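Local coordinates for protein glycinin A3B4 subunit (PDB 2D5F) that serves as an 11S seed storage globulin of soybean, a two-cupin subunit that assembles into hexamers and probably stores nitrogen and carbon for the seedling, at residues L331-A336 with L357-L362; I379-W384 with S452-D457. All coordinates share one frame; numbering follows the deposited sequence.

Interaction 1. Residues L331-A336 with L357-L362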
ATOM      1  N   LEU B 331      19.301  -4.935  -8.603  1.00 18.33           N
ATOM      2  CA  LEU B 331      18.970  -6.266  -9.075  1.00 16.79           C
ATOM      3  C   LEU B 331      20.000  -7.349  -8.810  1.00 23.33           C
ATOM      4  O   LEU B 331      20.070  -8.349  -9.535  1.00 25.82           O
ATOM      5  CB  LEU B 331      18.649  -6.209 -10.568  1.00 20.22           C
ATOM      6  CG  LEU B 331      17.333  -5.504 -10.908  1.00 23.45           C
ATOM      7  CD1 LEU B 331      17.199  -5.351 -12.414  1.00 23.10           C
ATOM      8  CD2 LEU B 331      16.174  -6.308 -10.347  1.00 22.69           C
ATOM      9  N   HIS B 332      20.794  -7.162  -7.766  1.00 25.07           N
ATOM     10  CA  HIS B 332      21.788  -8.157  -7.414  1.00 27.52           C
ATOM     11  C   HIS B 332      22.191  -7.988  -5.958  1.00 31.29           C
ATOM     12  O   HIS B 332      22.216  -6.874  -5.428  1.00 28.72           O
ATOM     13  CB  HIS B 332      22.991  -8.061  -8.365  1.00 42.02           C
ATOM     14  CG  HIS B 332      24.234  -7.523  -7.732  1.00 39.99           C
ATOM     15  ND1 HIS B 332      25.374  -8.282  -7.584  1.00 42.61           N
ATOM     16  CD2 HIS B 332      24.513  -6.311  -7.201  1.00 46.13           C
ATOM     17  CE1 HIS B 332      26.303  -7.560  -6.986  1.00 44.76           C
ATOM     18  NE2 HIS B 332      25.808  -6.361  -6.742  1.00 49.95           N
ATOM     19  N   GLU B 333      22.484  -9.108  -5.312  1.00 29.08           N
ATOM     20  CA  GLU B 333      22.856  -9.115  -3.910  1.00 27.20           C
ATOM     21  C   GLU B 333      23.669 -10.373  -3.624  1.00 27.42           C
ATOM     22  O   GLU B 333      23.378 -11.438  -4.172  1.00 24.83           O
ATOM     23  CB  GLU B 333      21.584  -9.143  -3.053  1.00 23.29           C
ATOM     24  CG  GLU B 333      21.793  -8.830  -1.584  1.00 32.57           C
ATOM     25  CD  GLU B 333      22.098  -7.361  -1.356  1.00 42.28           C
ATOM     26  OE1 GLU B 333      21.357  -6.519  -1.905  1.00 51.42           O
ATOM     27  OE2 GLU B 333      23.067  -7.047  -0.633  1.00 53.27           O
ATOM     28  N   ASN B 334      24.686 -10.263  -2.776  1.00 21.70           N
ATOM     29  CA  ASN B 334      25.452 -11.448  -2.433  1.00 23.44           C
ATOM     30  C   ASN B 334      24.588 -12.241  -1.466  1.00 20.71           C
ATOM     31  O   ASN B 334      23.923 -11.657  -0.613  1.00 22.71           O
ATOM     32  CB  ASN B 334      26.758 -11.107  -1.725  1.00 23.08           C
ATOM     33  CG  ASN B 334      27.520 -12.353  -1.313  1.00 26.27           C
ATOM     34  OD1 ASN B 334      28.224 -12.961  -2.126  1.00 31.18           O
ATOM     35  ND2 ASN B 334      27.354 -12.764  -0.057  1.00 19.91           N
ATOM     36  N   ILE B 335      24.577 -13.562  -1.600  1.00 21.55           N
ATOM     37  CA  ILE B 335      23.780 -14.379  -0.687  1.00 23.45           C
ATOM     38  C   ILE B 335      24.617 -15.422   0.049  1.00 19.25           C
ATOM     39  O   ILE B 335      24.262 -15.837   1.150  1.00 22.66           O
ATOM     40  CB  ILE B 335      22.640 -15.128  -1.430  1.00 20.56           C
ATOM     41  CG1 ILE B 335      21.680 -15.763  -0.415  1.00 19.46           C
ATOM     42  CG2 ILE B 335      23.225 -16.224  -2.322  1.00 24.12           C
ATOM     43  CD1 ILE B 335      20.505 -16.509  -1.045  1.00 23.20           C
ATOM     44  N   ALA B 336      25.732 -15.829  -0.553  1.00 22.32           N
ATOM     45  CA  ALA B 336      26.573 -16.875   0.014  1.00 23.02           C
ATOM     46  C   ALA B 336      27.681 -16.522   1.002  1.00 26.17           C
ATOM     47  O   ALA B 336      28.144 -17.407   1.717  1.00 27.07           O
ATOM     48  CB  ALA B 336      27.155 -17.719  -1.117  1.00 20.48           C
ATOM     49  N   LEU B 357      12.702  -7.986   1.615  1.00 22.50           N
ATOM     50  CA  LEU B 357      13.133  -7.049   2.648  1.00 26.92           C
ATOM     51  C   LEU B 357      14.592  -6.661   2.424  1.00 23.59           C
ATOM     52  O   LEU B 357      15.093  -5.710   3.028  1.00 25.29           O
ATOM     53  CB  LEU B 357      12.964  -7.648   4.048  1.00 25.44           C
ATOM     54  CG  LEU B 357      11.565  -8.091   4.484  1.00 29.54           C
ATOM     55  CD1 LEU B 357      11.634  -8.473   5.950  1.00 37.69           C
ATOM     56  CD2 LEU B 357      10.546  -6.977   4.287  1.00 29.56           C
ATOM     57  N   THR B 358      15.277  -7.404   1.563  1.00 23.96           N
ATOM     58  CA  THR B 358      16.667  -7.098   1.239  1.00 28.29           C
ATOM     59  C   THR B 358      16.758  -6.544  -0.175  1.00 31.23           C
ATOM     60  O   THR B 358      17.451  -5.562  -0.428  1.00 37.30           O
ATOM     61  CB  THR B 358      17.553  -8.334   1.318  1.00 36.49           C
ATOM     62  OG1 THR B 358      17.713  -8.721   2.690  1.00 42.10           O
ATOM     63  CG2 THR B 358      18.916  -8.037   0.691  1.00 45.73           C
ATOM     64  N   LEU B 359      16.053  -7.190  -1.094  1.00 22.62           N
ATOM     65  CA  LEU B 359      16.032  -6.774  -2.487  1.00 26.52           C
ATOM     66  C   LEU B 359      14.560  -6.482  -2.796  1.00 27.95           C
ATOM     67  O   LEU B 359      13.811  -7.372  -3.198  1.00 23.38           O
ATOM     68  CB  LEU B 359      16.572  -7.913  -3.359  1.00 32.69           C
ATOM     69  CG  LEU B 359      17.164  -7.572  -4.721  1.00 29.72           C
ATOM     70  CD1 LEU B 359      18.222  -6.477  -4.572  1.00 28.38           C
ATOM     71  CD2 LEU B 359      17.772  -8.838  -5.323  1.00 26.10           C
ATOM     72  N   PRO B 360      14.128  -5.220  -2.602  1.00 26.67           N
ATOM     73  CA  PRO B 360      12.746  -4.790  -2.839  1.00 20.68           C
ATOM     74  C   PRO B 360      12.105  -5.145  -4.173  1.00 20.06           C
ATOM     75  O   PRO B 360      10.886  -5.293  -4.251  1.00 22.25           O
ATOM     76  CB  PRO B 360      12.803  -3.279  -2.590  1.00 22.54           C
ATOM     77  CG  PRO B 360      14.199  -2.930  -2.907  1.00 29.20           C
ATOM     78  CD  PRO B 360      14.973  -4.059  -2.273  1.00 24.48           C
ATOM     79  N   ALA B 361      12.912  -5.281  -5.219  1.00 25.49           N
ATOM     80  CA  ALA B 361      12.380  -5.632  -6.534  1.00 28.25           C
ATOM     81  C   ALA B 361      11.686  -7.001  -6.500  1.00 25.55           C
ATOM     82  O   ALA B 361      10.779  -7.272  -7.289  1.00 26.46           O
ATOM     83  CB  ALA B 361      13.507  -5.642  -7.564  1.00 31.16           C
ATOM     84  N   LEU B 362      12.110  -7.856  -5.579  1.00 19.82           N
ATOM     85  CA  LEU B 362      11.539  -9.190  -5.463  1.00 19.15           C
ATOM     86  C   LEU B 362      10.056  -9.178  -5.110  1.00 23.72           C
ATOM     87  O   LEU B 362       9.336 -10.131  -5.401  1.00 21.71           O
ATOM     88  CB  LEU B 362      12.328 -10.002  -4.429  1.00 17.44           C
ATOM     89  CG  LEU B 362      13.759 -10.324  -4.879  1.00 17.00           C
ATOM     90  CD1 LEU B 362      14.537 -10.978  -3.760  1.00 16.21           C
ATOM     91  CD2 LEU B 362      13.705 -11.224  -6.106  1.00 18.07           C
TER
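The carboxylate of Glu333 is gripped by two salt bridges, OE1 to Lys330 and OE2 to Arg340, while Glu333 CG rests on the methyl CG2 of Thr358 at 3.8 Å. This is a seam between the two cupin halves: strand 332-334 edges the sheet of the first, bonded to strand 121-125, and the loop 357-362 leads from strand 349-354 into helix 362-365 of the second. No hydrogen bond crosses it. After an extended first torsion, the Glu333 chain bends at chi2 (72°), which lays CG and CD across the Thr358 methyl. The Leu359 side chain runs antiparallel beside it, its CD1 4.1 Å from Glu333 OE1 and equally far from His332 O, which accepts a hydrogen bond from Lys330 NZ. Lys330 of the second subunit adds a long, weak ion pair to Glu333 OE2. The loop is shaped by a type I turn from Leu359 to Leu362, closed by Leu362 N to Leu359 O at 3.0 Å. Although Leu331 CB points away from the loop, its chain comes back to set CD2 against the turn, 3.9 Å from Ala361 CB.

Interaction 2. Residues I379-W384 with S452-D457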
ATOM      1  N   ILE B 379      23.037 -30.846  10.846  1.00 27.77           N
ATOM      2  CA  ILE B 379      21.643 -31.092  10.508  1.00 25.02           C
ATOM      3  C   ILE B 379      20.742 -29.861  10.471  1.00 26.68           C
ATOM      4  O   ILE B 379      20.819 -28.985  11.333  1.00 23.37           O
ATOM      5  CB  ILE B 379      21.004 -32.084  11.503  1.00 28.09           C
ATOM      6  CG1 ILE B 379      21.656 -33.462  11.373  1.00 27.74           C
ATOM      7  CG2 ILE B 379      19.500 -32.171  11.260  1.00 26.72           C
ATOM      8  CD1 ILE B 379      21.140 -34.474  12.379  1.00 21.90           C
ATOM      9  N   TYR B 380      19.894 -29.806   9.447  1.00 29.88           N
ATOM     10  CA  TYR B 380      18.903 -28.744   9.310  1.00 24.50           C
ATOM     11  C   TYR B 380      17.635 -29.540   9.642  1.00 22.27           C
ATOM     12  O   TYR B 380      17.058 -30.199   8.772  1.00 18.65           O
ATOM     13  CB  TYR B 380      18.848 -28.227   7.870  1.00 24.42           C
ATOM     14  CG  TYR B 380      18.006 -26.979   7.678  1.00 20.42           C
ATOM     15  CD1 TYR B 380      17.016 -26.622   8.599  1.00 19.73           C
ATOM     16  CD2 TYR B 380      18.169 -26.178   6.545  1.00 18.87           C
ATOM     17  CE1 TYR B 380      16.209 -25.499   8.394  1.00 19.85           C
ATOM     18  CE2 TYR B 380      17.372 -25.068   6.329  1.00 17.51           C
ATOM     19  CZ  TYR B 380      16.392 -24.731   7.256  1.00 27.24           C
ATOM     20  OH  TYR B 380      15.599 -23.627   7.033  1.00 23.01           O
ATOM     21  N   SER B 381      17.234 -29.501  10.909  1.00 22.16           N
ATOM     22  CA  SER B 381      16.078 -30.260  11.385  1.00 24.31           C
ATOM     23  C   SER B 381      14.798 -30.098  10.567  1.00 25.44           C
ATOM     24  O   SER B 381      14.625 -29.113   9.849  1.00 22.75           O
ATOM     25  CB  SER B 381      15.810 -29.929  12.857  1.00 21.21           C
ATOM     26  OG  SER B 381      15.697 -28.538  13.067  1.00 24.23           O
ATOM     27  N   PRO B 382      13.883 -31.081  10.663  1.00 24.75           N
ATOM     28  CA  PRO B 382      12.611 -31.063   9.935  1.00 22.78           C
ATOM     29  C   PRO B 382      11.916 -29.705   9.966  1.00 24.45           C
ATOM     30  O   PRO B 382      11.595 -29.171  11.029  1.00 21.27           O
ATOM     31  CB  PRO B 382      11.807 -32.158  10.630  1.00 26.89           C
ATOM     32  CG  PRO B 382      12.869 -33.162  10.954  1.00 23.25           C
ATOM     33  CD  PRO B 382      13.981 -32.292  11.499  1.00 23.46           C
ATOM     34  N   HIS B 383      11.693 -29.156   8.776  1.00 26.28           N
ATOM     35  CA  HIS B 383      11.042 -27.865   8.615  1.00 17.34           C
ATOM     36  C   HIS B 383      10.233 -27.897   7.324  1.00 19.44           C
ATOM     37  O   HIS B 383      10.386 -28.814   6.516  1.00 24.87           O
ATOM     38  CB  HIS B 383      12.096 -26.751   8.528  1.00 13.29           C
ATOM     39  CG  HIS B 383      13.081 -26.929   7.410  1.00 21.53           C
ATOM     40  ND1 HIS B 383      14.109 -27.848   7.459  1.00 18.06           N
ATOM     41  CD2 HIS B 383      13.200 -26.299   6.215  1.00 21.54           C
ATOM     42  CE1 HIS B 383      14.819 -27.774   6.346  1.00 19.18           C
ATOM     43  NE2 HIS B 383      14.288 -26.842   5.574  1.00 16.75           N
ATOM     44  N   TRP B 384       9.363 -26.908   7.144  1.00 17.96           N
ATOM     45  CA  TRP B 384       8.567 -26.807   5.925  1.00 18.70           C
ATOM     46  C   TRP B 384       8.331 -25.342   5.584  1.00 16.16           C
ATOM     47  O   TRP B 384       8.512 -24.456   6.420  1.00 19.13           O
ATOM     48  CB  TRP B 384       7.230 -27.535   6.082  1.00 15.54           C
ATOM     49  CG  TRP B 384       6.209 -26.797   6.900  1.00 22.96           C
ATOM     50  CD1 TRP B 384       5.294 -25.890   6.448  1.00 23.37           C
ATOM     51  CD2 TRP B 384       5.996 -26.910   8.312  1.00 18.51           C
ATOM     52  NE1 TRP B 384       4.521 -25.437   7.489  1.00 20.79           N
ATOM     53  CE2 TRP B 384       4.932 -26.045   8.645  1.00 15.68           C
ATOM     54  CE3 TRP B 384       6.603 -27.660   9.328  1.00 23.45           C
ATOM     55  CZ2 TRP B 384       4.459 -25.907   9.956  1.00 25.74           C
ATOM     56  CZ3 TRP B 384       6.133 -27.521  10.631  1.00 29.10           C
ATOM     57  CH2 TRP B 384       5.072 -26.651  10.931  1.00 24.32           C
ATOM     58  N   SER B 452       9.319 -20.126   6.575  1.00 19.40           N
ATOM     59  CA  SER B 452       9.374 -21.528   6.937  1.00 20.03           C
ATOM     60  C   SER B 452       9.208 -21.690   8.440  1.00 16.17           C
ATOM     61  O   SER B 452       9.250 -20.726   9.204  1.00 17.23           O
ATOM     62  CB  SER B 452      10.712 -22.133   6.509  1.00 21.37           C
ATOM     63  OG  SER B 452      11.760 -21.608   7.302  1.00 28.13           O
ATOM     64  N   SER B 453       9.014 -22.926   8.859  1.00 21.59           N
ATOM     65  CA  SER B 453       8.864 -23.223  10.268  1.00 21.50           C
ATOM     66  C   SER B 453       9.599 -24.529  10.520  1.00 18.99           C
ATOM     67  O   SER B 453       9.575 -25.419   9.673  1.00 18.99           O
ATOM     68  CB  SER B 453       7.382 -23.377  10.619  1.00 21.27           C
ATOM     69  OG  SER B 453       7.221 -23.768  11.972  1.00 27.73           O
ATOM     70  N   TYR B 454      10.290 -24.634  11.651  1.00 18.54           N
ATOM     71  CA  TYR B 454      10.974 -25.882  11.970  1.00 20.77           C
ATOM     72  C   TYR B 454      10.254 -26.513  13.168  1.00 17.94           C
ATOM     73  O   TYR B 454       9.807 -25.815  14.081  1.00 19.04           O
ATOM     74  CB  TYR B 454      12.473 -25.658  12.217  1.00 16.50           C
ATOM     75  CG  TYR B 454      12.871 -24.708  13.327  1.00 25.68           C
ATOM     76  CD1 TYR B 454      13.499 -25.186  14.485  1.00 22.64           C
ATOM     77  CD2 TYR B 454      12.701 -23.330  13.194  1.00 22.48           C
ATOM     78  CE1 TYR B 454      13.955 -24.320  15.472  1.00 20.49           C
ATOM     79  CE2 TYR B 454      13.154 -22.450  14.180  1.00 18.77           C
ATOM     80  CZ  TYR B 454      13.781 -22.951  15.314  1.00 25.91           C
ATOM     81  OH  TYR B 454      14.237 -22.086  16.287  1.00 23.76           O
ATOM     82  N   ILE B 455      10.106 -27.831  13.141  1.00 18.08           N
ATOM     83  CA  ILE B 455       9.366 -28.516  14.187  1.00 17.44           C
ATOM     84  C   ILE B 455       9.852 -28.315  15.621  1.00 16.62           C
ATOM     85  O   ILE B 455       9.038 -28.278  16.538  1.00 21.83           O
ATOM     86  CB  ILE B 455       9.221 -30.013  13.836  1.00 18.69           C
ATOM     87  CG1 ILE B 455       8.407 -30.119  12.537  1.00 17.70           C
ATOM     88  CG2 ILE B 455       8.522 -30.773  14.973  1.00 21.03           C
ATOM     89  CD1 ILE B 455       8.189 -31.518  11.997  1.00 24.63           C
ATOM     90  N   LYS B 456      11.153 -28.168  15.834  1.00 19.56           N
ATOM     91  CA  LYS B 456      11.639 -27.934  17.199  1.00 24.96           C
ATOM     92  C   LYS B 456      10.932 -26.696  17.767  1.00 26.58           C
ATOM     93  O   LYS B 456      10.437 -26.706  18.894  1.00 23.45           O
ATOM     94  CB  LYS B 456      13.151 -27.690  17.214  1.00 22.55           C
ATOM     95  CG  LYS B 456      13.994 -28.892  16.839  1.00 41.13           C
ATOM     96  CD  LYS B 456      15.480 -28.542  16.825  1.00 42.09           C
ATOM     97  CE  LYS B 456      15.941 -28.039  18.193  1.00 52.87           C
ATOM     98  NZ  LYS B 456      17.352 -27.558  18.166  1.00 43.08           N
ATOM     99  N   ASP B 457      10.886 -25.633  16.971  1.00 25.91           N
ATOM    100  CA  ASP B 457      10.248 -24.391  17.382  1.00 21.06           C
ATOM    101  C   ASP B 457       8.749 -24.585  17.595  1.00 22.55           C
ATOM    102  O   ASP B 457       8.136 -23.912  18.426  1.00 24.82           O
ATOM    103  CB  ASP B 457      10.502 -23.311  16.327  1.00 25.54           C
ATOM    104  CG  ASP B 457       9.855 -21.986  16.676  1.00 22.84           C
ATOM    105  OD1 ASP B 457      10.251 -21.365  17.686  1.00 27.20           O
ATOM    106  OD2 ASP B 457       8.942 -21.568  15.938  1.00 27.84           O
TER
HETATM  107  O   HOH W   1      13.335 -23.430   8.988  1.00 37.16           O
HETATM  108  O   HOH W   2      12.970 -29.049  13.570  1.00 25.67           O
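Trp384 and Ser453 form a hydrogen-bonded pair in the antiparallel sheet of the second cupin half, and the indole folds back over its partner. From CB, which points to the same face of the sheet as Ser453 CB, the ring is set by a chi1 of 76°, with CG between the backbone N and the carbonyl carbon. CE3 then passes 3.7 Å from Ser453 O. Further out, the six-membered ring takes Ser453 CB in a CH-pi contact, 4.0 Å from its centroid and 14° off the normal. CH2 meets Ser453 OG at 3.7 Å over the same face, while Ile455 CG1 lies at the ring edge, 3.9 Å from CZ3. NE1 donates to Gly128 O of the third subunit, whose Tyr62 stacks on the indole. With an alanine in place of Trp384, that carbonyl is likely to lose its donor and Tyr62 its stacking partner, and a gap would open beside Ser453 and Ile455. Trp384 N bonds to Ser453 O, with the reciprocal bond beside it, and Ile455 N to Pro382 O, 2.9 Å and nearly straight at 169°. A water bridges Pro382 O, Lys456 N and Ser381 OG, which is also hydrogen-bonded to Pro489 O. Next to Trp384 in the chain, His383 ND1 donates to Ser381 O at 2.8 Å; this side chain lies about 3 Å from a bound magnesium ion. Strand 452-454 thus pairs with the end of strand 379-385 beyond the corner at Pro382, where Pro382 O holds the first turn of helix 455-461; Val458 of that helix touches Trp384, and strand 429-435 pairs with strand 379-385.

In the fold
From the N terminus the chain first builds one cupin half, then reaches interaction 1, where residues 331-336 finish the sheet of that half and the loop 357-362 comes back to meet them. This closes a short loop of 20 residues holding strands 343-345 and 349-354. Helix 362-365 and strand 368-374 follow before interaction 2 opens at 379-384. It closes 67 residues later at 452-457, after strands 390-395 to 438-445. The two loops run in series, neither nested nor crossed, with nearest atoms about 12 Å apart. Interaction 1 lies between the halves; interaction 2 adds strand 452-454 and the start of helix 455-461 to the second half's sheet. Both touch the second subunit, and interaction 2 also meets the third.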